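Local coordinates for extracellular solute-binding protein family 1 (Kribbella flavida, PDB 5IXP), which probably captures a solute, as yet unidentified, outside the cell membrane and delivers it to an ABC transporter for uptake, at residues R19-A24 with A287-A292; T47-A50 with G54-D57; T132-V137 with N332-K337; A162-D165 with L169-E172; S213-A218 with R369-K374. One frame throughout, in Å; residues are numbered along the deposited sequence.

Contact 1. Residues R19-A24 with A287-A292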
# COMPACT_ATOMS: atom_id res chain seq x y z
N ARG A 19 -18.04 17.72 10.92
CA ARG A 19 -18.58 18.88 11.62
C ARG A 19 -18.29 20.17 10.86
O ARG A 19 -19.16 21.04 10.73
CB ARG A 19 -18.01 18.97 13.03
CG ARG A 19 -18.33 17.78 13.91
CD ARG A 19 -17.80 17.93 15.33
NE ARG A 19 -17.95 16.68 16.07
CZ ARG A 19 -16.95 15.85 16.37
NH1 ARG A 19 -15.70 16.15 16.01
NH2 ARG A 19 -17.19 14.73 17.03
N GLU A 20 -17.06 20.30 10.35
CA GLU A 20 -16.69 21.48 9.58
C GLU A 20 -17.55 21.61 8.33
O GLU A 20 -18.04 22.70 8.02
CB GLU A 20 -15.21 21.40 9.21
CG GLU A 20 -14.27 21.49 10.39
CD GLU A 20 -12.82 21.31 10.01
OE1 GLU A 20 -12.55 20.83 8.89
OE2 GLU A 20 -11.95 21.64 10.83
N TYR A 21 -17.74 20.51 7.61
CA TYR A 21 -18.51 20.58 6.37
C TYR A 21 -19.95 20.99 6.64
O TYR A 21 -20.51 21.82 5.90
CB TYR A 21 -18.46 19.23 5.66
CG TYR A 21 -18.91 19.27 4.22
CD1 TYR A 21 -18.02 19.65 3.22
CD2 TYR A 21 -20.21 18.93 3.86
CE1 TYR A 21 -18.41 19.68 1.89
CE2 TYR A 21 -20.61 18.95 2.53
CZ TYR A 21 -19.70 19.33 1.56
OH TYR A 21 -20.07 19.36 0.24
N GLU A 22 -20.56 20.42 7.68
CA GLU A 22 -21.94 20.79 8.00
C GLU A 22 -22.04 22.26 8.41
O GLU A 22 -23.05 22.92 8.13
CB GLU A 22 -22.48 19.90 9.12
CG GLU A 22 -22.82 18.47 8.67
CD GLU A 22 -23.58 17.72 9.74
OE1 GLU A 22 -23.73 18.31 10.83
OE2 GLU A 22 -24.03 16.58 9.52
N ALA A 23 -21.02 22.78 9.09
CA ALA A 23 -21.04 24.20 9.44
C ALA A 23 -21.00 25.07 8.20
O ALA A 23 -21.64 26.13 8.15
CB ALA A 23 -19.87 24.52 10.37
N ALA A 24 -20.26 24.64 7.18
CA ALA A 24 -20.15 25.43 5.96
C ALA A 24 -21.31 25.21 5.01
O ALA A 24 -21.59 26.08 4.17
CB ALA A 24 -18.83 25.12 5.26
N ALA A 287 -22.82 14.09 -3.02
CA ALA A 287 -21.86 13.08 -2.58
C ALA A 287 -20.49 13.34 -3.19
O ALA A 287 -19.47 13.31 -2.48
CB ALA A 287 -22.35 11.68 -2.96
N ALA A 288 -20.43 13.61 -4.50
CA ALA A 288 -19.14 13.88 -5.13
C ALA A 288 -18.51 15.15 -4.57
O ALA A 288 -17.29 15.22 -4.39
CB ALA A 288 -19.30 13.99 -6.65
N LYS A 289 -19.33 16.17 -4.28
CA LYS A 289 -18.79 17.41 -3.72
C LYS A 289 -18.15 17.16 -2.36
O LYS A 289 -17.05 17.66 -2.08
CB LYS A 289 -19.89 18.47 -3.59
CG LYS A 289 -19.31 19.82 -3.18
CD LYS A 289 -20.31 20.80 -2.55
CE LYS A 289 -21.54 20.98 -3.39
NZ LYS A 289 -22.46 21.97 -2.74
N LEU A 290 -18.83 16.39 -1.51
CA LEU A 290 -18.29 16.09 -0.19
C LEU A 290 -17.02 15.25 -0.31
O LEU A 290 -16.04 15.50 0.40
CB LEU A 290 -19.34 15.39 0.67
CG LEU A 290 -18.83 14.85 2.03
CD1 LEU A 290 -18.24 15.98 2.89
CD2 LEU A 290 -19.94 14.09 2.78
N ALA A 291 -17.03 14.25 -1.20
CA ALA A 291 -15.85 13.41 -1.38
C ALA A 291 -14.66 14.23 -1.86
O ALA A 291 -13.52 14.02 -1.42
CB ALA A 291 -16.15 12.27 -2.35
N ALA A 292 -14.90 15.17 -2.78
CA ALA A 292 -13.82 16.02 -3.25
C ALA A 292 -13.29 16.90 -2.12
O ALA A 292 -12.07 17.12 -2.01
CB ALA A 292 -14.30 16.88 -4.43
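Y21 and L290 join helix 15-24 to helix 284-294 where both lie over strand 28-34 of the sheet in the N-terminal part of this solute-binding protein. The two backbones stay apart, with 8.0 Å between Y21 CA and L290 CA. The gap is bridged almost wholly by side chains. The Y21 ring reaches out with CG anti to the backbone N (chi1 -165°) and presents one face to L290. L290 CD1 sits over the middle of that face, 3.5 Å from the centroid of the Y21 ring and 6° off the ring normal, so this is a well-centred CH-pi contact. All six ring carbons are nearly equidistant from the methyl. L290 CA and CB also lie close to the phenol end of the ring. Both residues touch I30 of strand 28-34, and L290 reaches I58 of strand 58-62 as well. The contact is thus part of the hydrophobic layer between sheet and helices in an alpha/beta lobe. H25 stacks with the Y21 ring, and W293 meets it at an inclined angle. At the phenol end the aliphatic part of K289 crosses the tyrosine at about a right angle. K289 CD is 3.1 Å from Y21 OH, near the ring plane, which is a tight approach for a carbon. The K289 chain then bends at chi3 (-52°), and its NZ forms a long, weak ion pair with E286.

Contact 2. Residues T47-A50 with G54-D57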
# COMPACT_ATOMS: atom_id res chain seq x y z
N THR A 47 -22.25 -7.17 -1.21
CA THR A 47 -23.65 -7.57 -1.08
C THR A 47 -24.59 -6.46 -1.53
O THR A 47 -25.58 -6.72 -2.23
CB THR A 47 -23.94 -7.95 0.37
OG1 THR A 47 -23.15 -9.09 0.72
CG2 THR A 47 -25.41 -8.29 0.54
N ASN A 48 -24.29 -5.22 -1.13
CA ASN A 48 -25.18 -4.11 -1.42
C ASN A 48 -25.09 -3.69 -2.88
O ASN A 48 -26.10 -3.30 -3.48
CB ASN A 48 -24.85 -2.94 -0.49
CG ASN A 48 -25.14 -3.26 0.95
OD1 ASN A 48 -25.86 -4.22 1.24
ND2 ASN A 48 -24.59 -2.48 1.87
N LEU A 49 -23.89 -3.75 -3.46
CA LEU A 49 -23.75 -3.46 -4.88
C LEU A 49 -24.57 -4.44 -5.70
O LEU A 49 -25.25 -4.05 -6.66
CB LEU A 49 -22.28 -3.49 -5.30
CG LEU A 49 -21.92 -2.90 -6.67
CD1 LEU A 49 -22.24 -1.42 -6.74
CD2 LEU A 49 -20.46 -3.15 -7.02
N ALA A 50 -24.55 -5.72 -5.33
CA ALA A 50 -25.28 -6.73 -6.08
C ALA A 50 -26.79 -6.64 -5.86
O ALA A 50 -27.57 -6.95 -6.77
CB ALA A 50 -24.78 -8.13 -5.72
N GLY A 54 -28.85 -0.43 -0.02
CA GLY A 54 -28.10 -0.42 1.22
C GLY A 54 -26.77 0.30 1.17
O GLY A 54 -26.18 0.53 2.24
N MSE A 55 -26.27 0.66 -0.01
CA MSE A 55 -24.98 1.34 -0.09
C MSE A 55 -25.02 2.75 0.48
O MSE A 55 -26.04 3.45 0.40
CB MSE A 55 -24.47 1.40 -1.53
CG MSE A 55 -24.26 0.02 -2.11
SE MSE A 55 -23.35 0.05 -3.83
CE MSE A 55 -21.53 -0.01 -3.17
N ALA A 56 -23.89 3.15 1.05
CA ALA A 56 -23.72 4.54 1.45
C ALA A 56 -23.58 5.42 0.22
O ALA A 56 -23.29 4.95 -0.89
CB ALA A 56 -22.49 4.68 2.36
N ASP A 57 -23.83 6.72 0.41
CA ASP A 57 -23.63 7.66 -0.69
C ASP A 57 -22.17 7.78 -1.07
O ASP A 57 -21.84 7.98 -2.24
CB ASP A 57 -24.19 9.03 -0.33
CG ASP A 57 -25.67 8.99 -0.05
OD1 ASP A 57 -26.45 8.86 -1.01
OD2 ASP A 57 -26.05 9.06 1.15
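G54 comes first in the segment and lies beside N48 on helix 38-51, with G54 CA 5.4 Å from N48 CA. The N48 amide leans over the G54 backbone. N48 ND2 is 3.4 Å from G54 O, but the angle is poor and this is not a hydrogen bond. G54 O accepts instead from R33. With phi at 95°, a side chain at G54 would press on the preceding carbonyl oxygen, and its CB would also crowd N48 OD1. M55, a selenomethionine, follows and carries most of the apolar contact. M55 CG packs on N48 CB at 3.4 Å. The extended chi2 (-170°) carries the selenium to L49, and the bend at chi3 (88°) turns M55 CE toward L49 CD1 and CB. M55 SE touches L49 CD1 at 3.4 Å and is 3.7 Å from L49 CA. The contact folds the loop that returns from a beta-alpha-beta crossover onto the crossover helix. Strand 28-34 leads into helix 38-51, and the chain then turns back into strand 58-62, with strand 2-8 paired between the two. Q280 bridges the turn, because its NE2 bonds to N48 O and its OE1 to M55 N. Farther along, A56 and D57 lie beside strand 2-8, where A56 packs on T5 and A7 and D57 OD2 accepts from T5 N.

Contact 3. Residues T132-V137 with N332-K337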
# COMPACT_ATOMS: atom_id res chain seq x y z
N THR A 132 25.82 2.98 8.60
CA THR A 132 24.65 3.20 9.44
C THR A 132 23.96 4.52 9.18
O THR A 132 22.76 4.64 9.45
CB THR A 132 25.03 3.13 10.93
OG1 THR A 132 26.10 4.05 11.18
CG2 THR A 132 25.47 1.72 11.32
N ASP A 133 24.68 5.53 8.69
CA ASP A 133 24.08 6.80 8.34
C ASP A 133 23.09 6.60 7.21
O ASP A 133 23.42 5.98 6.19
CB ASP A 133 25.16 7.79 7.92
CG ASP A 133 24.61 9.19 7.70
OD1 ASP A 133 23.87 9.41 6.72
OD2 ASP A 133 24.95 10.09 8.50
N ARG A 134 21.87 7.13 7.37
CA ARG A 134 20.83 6.86 6.37
C ARG A 134 21.21 7.39 4.99
O ARG A 134 20.76 6.83 3.98
CB ARG A 134 19.48 7.43 6.83
CG ARG A 134 19.35 8.95 6.82
CD ARG A 134 17.95 9.40 7.25
NE ARG A 134 17.70 9.08 8.66
CZ ARG A 134 17.99 9.89 9.68
NH1 ARG A 134 17.75 9.50 10.92
NH2 ARG A 134 18.53 11.08 9.46
N ALA A 135 22.04 8.44 4.91
CA ALA A 135 22.46 8.91 3.60
C ALA A 135 23.41 7.92 2.93
O ALA A 135 23.37 7.75 1.71
CB ALA A 135 23.11 10.29 3.72
N GLU A 136 24.24 7.25 3.72
CA GLU A 136 25.11 6.22 3.16
C GLU A 136 24.35 4.93 2.87
O GLU A 136 24.61 4.25 1.87
CB GLU A 136 26.27 5.95 4.11
CG GLU A 136 27.18 7.15 4.32
CD GLU A 136 27.95 7.51 3.06
OE1 GLU A 136 28.13 6.63 2.20
OE2 GLU A 136 28.37 8.68 2.94
N VAL A 137 23.42 4.55 3.76
CA VAL A 137 22.63 3.34 3.55
C VAL A 137 21.82 3.45 2.26
O VAL A 137 21.69 2.48 1.50
CB VAL A 137 21.74 3.06 4.77
CG1 VAL A 137 20.70 1.96 4.47
CG2 VAL A 137 22.61 2.65 5.97
N ASN A 332 15.28 9.92 15.05
CA ASN A 332 14.93 11.29 14.67
C ASN A 332 14.97 11.48 13.16
O ASN A 332 15.38 12.52 12.66
CB ASN A 332 15.84 12.31 15.35
CG ASN A 332 15.55 12.45 16.82
OD1 ASN A 332 14.41 12.65 17.22
ND2 ASN A 332 16.59 12.33 17.63
N ALA A 333 14.55 10.46 12.42
CA ALA A 333 14.59 10.55 10.97
C ALA A 333 13.63 11.64 10.49
O ALA A 333 12.55 11.82 11.06
CB ALA A 333 14.21 9.21 10.32
N PRO A 334 14.01 12.40 9.46
CA PRO A 334 13.11 13.43 8.89
C PRO A 334 12.06 12.79 7.98
O PRO A 334 12.07 12.93 6.75
CB PRO A 334 14.10 14.33 8.13
CG PRO A 334 15.17 13.35 7.66
CD PRO A 334 15.31 12.33 8.76
N VAL A 335 11.13 12.06 8.60
CA VAL A 335 10.23 11.21 7.82
C VAL A 335 9.29 12.03 6.94
O VAL A 335 8.85 11.56 5.89
CB VAL A 335 9.43 10.27 8.74
CG1 VAL A 335 10.37 9.27 9.41
CG2 VAL A 335 8.65 11.07 9.80
N GLY A 336 8.97 13.26 7.34
CA GLY A 336 8.15 14.10 6.48
C GLY A 336 8.80 14.33 5.13
O GLY A 336 8.19 14.12 4.08
N LYS A 337 10.08 14.71 5.15
CA LYS A 337 10.79 14.93 3.89
C LYS A 337 11.06 13.62 3.18
O LYS A 337 10.96 13.54 1.95
CB LYS A 337 12.08 15.69 4.16
CG LYS A 337 11.86 17.12 4.64
CD LYS A 337 13.16 17.77 5.02
CE LYS A 337 12.96 19.22 5.39
NZ LYS A 337 14.26 19.81 5.81
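The backbones approach at R134 and A333, whose CA atoms are 8.6 Å apart, and in both segments a loop passes into a helix there. R134 alone spans the distance. Its CG stands between the backbone N and the carbonyl carbon (chi1 71°), and the chain bends at chi3 (67°). This brings one face of the guanidinium flat against the other loop. A333 CA and P334 CD lie on that same face, each offset toward the rim. R134 NH1 is 3.3 Å from A333 CA, and R134 NH2 is 3.5 Å from P334 CD. The charge itself is met elsewhere, since NH1 forms a salt bridge with D258 of strand 257-260 and a weak hydrogen bond with N331 O. On the first segment D133 is the N-cap, and D133 OD1 accepts from A135 N at 2.8 Å with its anti lone pair. On the second, P334 holds the N-cap position and is the centre of an inverse gamma turn, closed by a weak bond from V335 N to A333 O. Two helix starts thus meet beside strand 257-260 in the second alpha/beta lobe of a solute-binding protein.

Contact 4. Residues A162-D165 with L169-E172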
# COMPACT_ATOMS: atom_id res chain seq x y z
N ALA A 162 18.51 -12.64 9.72
CA ALA A 162 18.13 -12.60 8.32
C ALA A 162 18.12 -11.16 7.82
O ALA A 162 18.22 -10.20 8.60
CB ALA A 162 16.76 -13.26 8.11
N TRP A 163 17.99 -11.02 6.51
CA TRP A 163 18.01 -9.70 5.89
C TRP A 163 16.62 -9.05 5.92
O TRP A 163 16.50 -7.86 6.24
CB TRP A 163 18.52 -9.84 4.45
CG TRP A 163 18.78 -8.56 3.69
CD1 TRP A 163 18.30 -8.23 2.45
CD2 TRP A 163 19.62 -7.47 4.10
NE1 TRP A 163 18.80 -7.01 2.06
CE2 TRP A 163 19.61 -6.52 3.05
CE3 TRP A 163 20.40 -7.20 5.23
CZ2 TRP A 163 20.33 -5.32 3.11
CZ3 TRP A 163 21.12 -6.01 5.29
CH2 TRP A 163 21.08 -5.09 4.24
N PHE A 164 15.58 -9.82 5.61
CA PHE A 164 14.22 -9.30 5.59
C PHE A 164 13.29 -10.32 6.25
O PHE A 164 13.67 -11.46 6.49
CB PHE A 164 13.76 -8.98 4.16
CG PHE A 164 13.95 -10.11 3.18
CD1 PHE A 164 13.06 -11.19 3.16
CD2 PHE A 164 14.99 -10.08 2.25
CE1 PHE A 164 13.23 -12.23 2.25
CE2 PHE A 164 15.17 -11.11 1.34
CZ PHE A 164 14.28 -12.19 1.33
N ASP A 165 12.04 -9.89 6.50
CA ASP A 165 11.15 -10.71 7.31
C ASP A 165 10.55 -11.89 6.53
O ASP A 165 10.48 -12.99 7.08
CB ASP A 165 10.04 -9.85 7.94
CG ASP A 165 9.22 -9.08 6.90
OD1 ASP A 165 9.74 -8.74 5.82
OD2 ASP A 165 8.04 -8.81 7.18
N LEU A 169 6.51 -10.70 1.48
CA LEU A 169 6.47 -9.23 1.47
C LEU A 169 7.49 -8.65 0.49
O LEU A 169 7.24 -7.61 -0.12
CB LEU A 169 6.69 -8.66 2.88
CG LEU A 169 5.50 -8.78 3.85
CD1 LEU A 169 5.69 -7.87 5.06
CD2 LEU A 169 4.18 -8.47 3.15
N THR A 170 8.64 -9.32 0.31
CA THR A 170 9.58 -8.88 -0.71
C THR A 170 8.97 -9.02 -2.10
O THR A 170 9.16 -8.15 -2.96
CB THR A 170 10.89 -9.68 -0.61
OG1 THR A 170 11.39 -9.62 0.74
CG2 THR A 170 11.94 -9.12 -1.57
N TRP A 171 8.23 -10.10 -2.32
CA TRP A 171 7.50 -10.29 -3.58
C TRP A 171 6.50 -9.18 -3.81
O TRP A 171 6.40 -8.64 -4.93
CB TRP A 171 6.79 -11.65 -3.55
CG TRP A 171 5.70 -11.85 -4.60
CD1 TRP A 171 4.37 -11.54 -4.49
CD2 TRP A 171 5.87 -12.46 -5.88
NE1 TRP A 171 3.70 -11.90 -5.64
CE2 TRP A 171 4.60 -12.47 -6.51
CE3 TRP A 171 6.97 -12.98 -6.58
CZ2 TRP A 171 4.40 -12.99 -7.80
CZ3 TRP A 171 6.77 -13.50 -7.85
CH2 TRP A 171 5.49 -13.49 -8.45
N GLU A 172 5.71 -8.84 -2.79
CA GLU A 172 4.76 -7.74 -2.94
C GLU A 172 5.47 -6.47 -3.38
O GLU A 172 5.01 -5.76 -4.28
CB GLU A 172 4.01 -7.51 -1.63
CG GLU A 172 3.11 -8.66 -1.22
CD GLU A 172 1.90 -8.78 -2.14
OE1 GLU A 172 0.90 -8.05 -1.94
OE2 GLU A 172 1.95 -9.58 -3.10
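F164 meets T170 just past W163, where the chain turns a corner, and its ring lies across the start of helix 167-175. T170 OG1 stands over one face of the F164 ring, 3.3 Å above the plane and offset toward the rim. The nearest ring atom is F164 CD1, at 3.3 Å from T170 OG1, with CE1 close behind. The hydroxyl makes a hydrogen bond to S166 O, one turn back in the chain, and so its proton is turned to that carbonyl. The phenyl group is placed by chi1 at 52°, with CG between the backbone N and the carbonyl carbon, which turns a ring face to T170 OG1. The contact lies in a buried connection between helix 144-157 and helix 167-175 in the second lobe of the binding-protein fold. F148 of the earlier helix touches both F164 and T170. Trimming F164 to an alanine would probably open a gap beneath T170 OG1 and leave F148 with less to pack against. D165 comes next and turns its carboxylate to L169, the two side chains crossing at about a right angle. D165 OD2 lies 3.3 Å from L169 CD1. That oxygen has its polar partner in W223 NE1.

Contact 5. Residues S213-A218 with R369-K374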
# COMPACT_ATOMS: atom_id res chain seq x y z
N SER A 213 15.89 -14.68 4.25
CA SER A 213 14.54 -14.53 4.76
C SER A 213 14.42 -15.08 6.17
O SER A 213 14.93 -16.15 6.48
CB SER A 213 13.52 -15.26 3.87
OG SER A 213 12.23 -15.20 4.45
N ALA A 214 13.72 -14.34 7.02
CA ALA A 214 13.37 -14.85 8.34
C ALA A 214 12.18 -15.81 8.31
O ALA A 214 11.88 -16.43 9.33
CB ALA A 214 13.08 -13.70 9.30
N LYS A 215 11.50 -15.93 7.16
CA LYS A 215 10.39 -16.87 6.98
C LYS A 215 9.22 -16.58 7.91
O LYS A 215 8.51 -17.49 8.35
CB LYS A 215 10.84 -18.32 7.16
CG LYS A 215 12.14 -18.68 6.47
CD LYS A 215 12.69 -19.97 7.04
CE LYS A 215 14.01 -20.34 6.41
NZ LYS A 215 13.83 -20.63 4.97
N LEU A 216 8.97 -15.30 8.22
CA LEU A 216 7.92 -14.95 9.16
C LEU A 216 6.71 -14.40 8.43
O LEU A 216 6.80 -13.31 7.83
CB LEU A 216 8.45 -13.92 10.15
CG LEU A 216 9.55 -14.45 11.06
CD1 LEU A 216 10.29 -13.28 11.66
CD2 LEU A 216 8.92 -15.32 12.15
N PRO A 217 5.57 -15.09 8.45
CA PRO A 217 4.38 -14.57 7.76
C PRO A 217 3.92 -13.26 8.38
O PRO A 217 3.75 -13.16 9.60
CB PRO A 217 3.35 -15.69 7.97
CG PRO A 217 4.17 -16.91 8.29
CD PRO A 217 5.32 -16.39 9.08
N ALA A 218 3.73 -12.26 7.53
CA ALA A 218 3.35 -10.93 8.01
C ALA A 218 2.09 -10.99 8.86
O ALA A 218 1.14 -11.71 8.54
CB ALA A 218 3.13 -10.01 6.82
N ARG A 369 5.24 -21.31 0.66
CA ARG A 369 5.60 -22.72 0.80
C ARG A 369 7.08 -22.94 0.52
O ARG A 369 7.74 -23.72 1.21
CB ARG A 369 4.74 -23.60 -0.10
CG ARG A 369 3.27 -23.70 0.35
CD ARG A 369 2.52 -24.79 -0.41
NE ARG A 369 2.52 -24.59 -1.86
CZ ARG A 369 1.60 -23.92 -2.54
NH1 ARG A 369 0.57 -23.35 -1.90
NH2 ARG A 369 1.69 -23.81 -3.86
N VAL A 370 7.63 -22.24 -0.48
CA VAL A 370 9.07 -22.31 -0.73
C VAL A 370 9.84 -21.72 0.45
O VAL A 370 10.81 -22.32 0.94
CB VAL A 370 9.44 -21.58 -2.03
CG1 VAL A 370 10.94 -21.61 -2.23
CG2 VAL A 370 8.73 -22.20 -3.21
N ASP A 371 9.43 -20.53 0.90
CA ASP A 371 10.11 -19.85 1.99
C ASP A 371 10.17 -20.73 3.23
O ASP A 371 11.20 -20.79 3.90
CB ASP A 371 9.38 -18.53 2.28
CG ASP A 371 10.22 -17.51 3.04
OD1 ASP A 371 11.47 -17.61 3.07
OD2 ASP A 371 9.62 -16.56 3.57
N GLU A 372 9.09 -21.44 3.52
CA GLU A 372 8.97 -22.28 4.71
C GLU A 372 9.51 -23.69 4.51
O GLU A 372 9.46 -24.50 5.44
CB GLU A 372 7.50 -22.33 5.17
CG GLU A 372 6.92 -20.94 5.49
CD GLU A 372 5.39 -20.91 5.55
OE1 GLU A 372 4.74 -21.96 5.33
OE2 GLU A 372 4.83 -19.82 5.81
N GLY A 373 10.02 -24.00 3.32
CA GLY A 373 10.60 -25.30 3.07
C GLY A 373 9.61 -26.43 2.86
O GLY A 373 9.98 -27.60 2.98
N LYS A 374 8.36 -26.11 2.52
CA LYS A 374 7.34 -27.13 2.34
C LYS A 374 7.23 -27.62 0.91
O LYS A 374 6.58 -28.65 0.67
CB LYS A 374 5.98 -26.58 2.80
CG LYS A 374 5.94 -26.15 4.26
CD LYS A 374 4.56 -25.64 4.64
CE LYS A 374 4.36 -25.58 6.16
NZ LYS A 374 5.04 -24.42 6.78
O HOH W 1 6.65 -17.44 5.52
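The D371 carboxylate takes a bond from S213 OG at OD1, 2.9 Å long, on the syn side, toward the other oxygen. OD2 accepts from A167 N, so both oxygens of the buried group have partners. The second carboxylate, E372, is met from above its plane by K374, NZ to OE1 2.9 Å, in a salt bridge. E372 OE2 takes a bond from a water, which also bonds weakly to K215 O. P217 CG comes within 3.9 Å of E372 OE2. The S213 hydroxyl also accepts from K215 N at 2.9 Å, forming an ST turn. These groups meet at the C-terminal end of helix 356-371, which closes in a Schellman motif with G373 at positive phi. The K215 chain crosses D371 obliquely and bends at chi4 (-65°) to bring NZ back to the helix end. K215 NZ donates to D371 O at 2.8 Å, with a C=O...N angle of 168°. A positive charge here probably suits the partial negative charge of the helix terminus. Replacing D371 by an alanine would probably leave S213 OG and A167 N without their acceptor and loosen the hold of this loop on the helix.

How the contacts relate
From the N terminus, contact 1 opens on helix 15-24 and closes only at helix 284-294, a very long loop. Contact 2 closes a short turn inside it, between helix 38-51 and strand 58-62. The two touch where A287 packs on D57. Contact 3 opens at helix 134-138 and ends near helix 335-344, so it crosses contact 1. Contact 4 is a local turn nested in both. Contact 5 starts after contact 4 has closed and reaches helix 356-371, crossing contacts 1 and 3. Contacts 4 and 5 abut: A214 N lies 2.9 Å from F164 O, a probable hydrogen bond. Contacts 1 and 2 probably lie in one lobe of the two-lobed fold, and 3, 4 and 5 in the other.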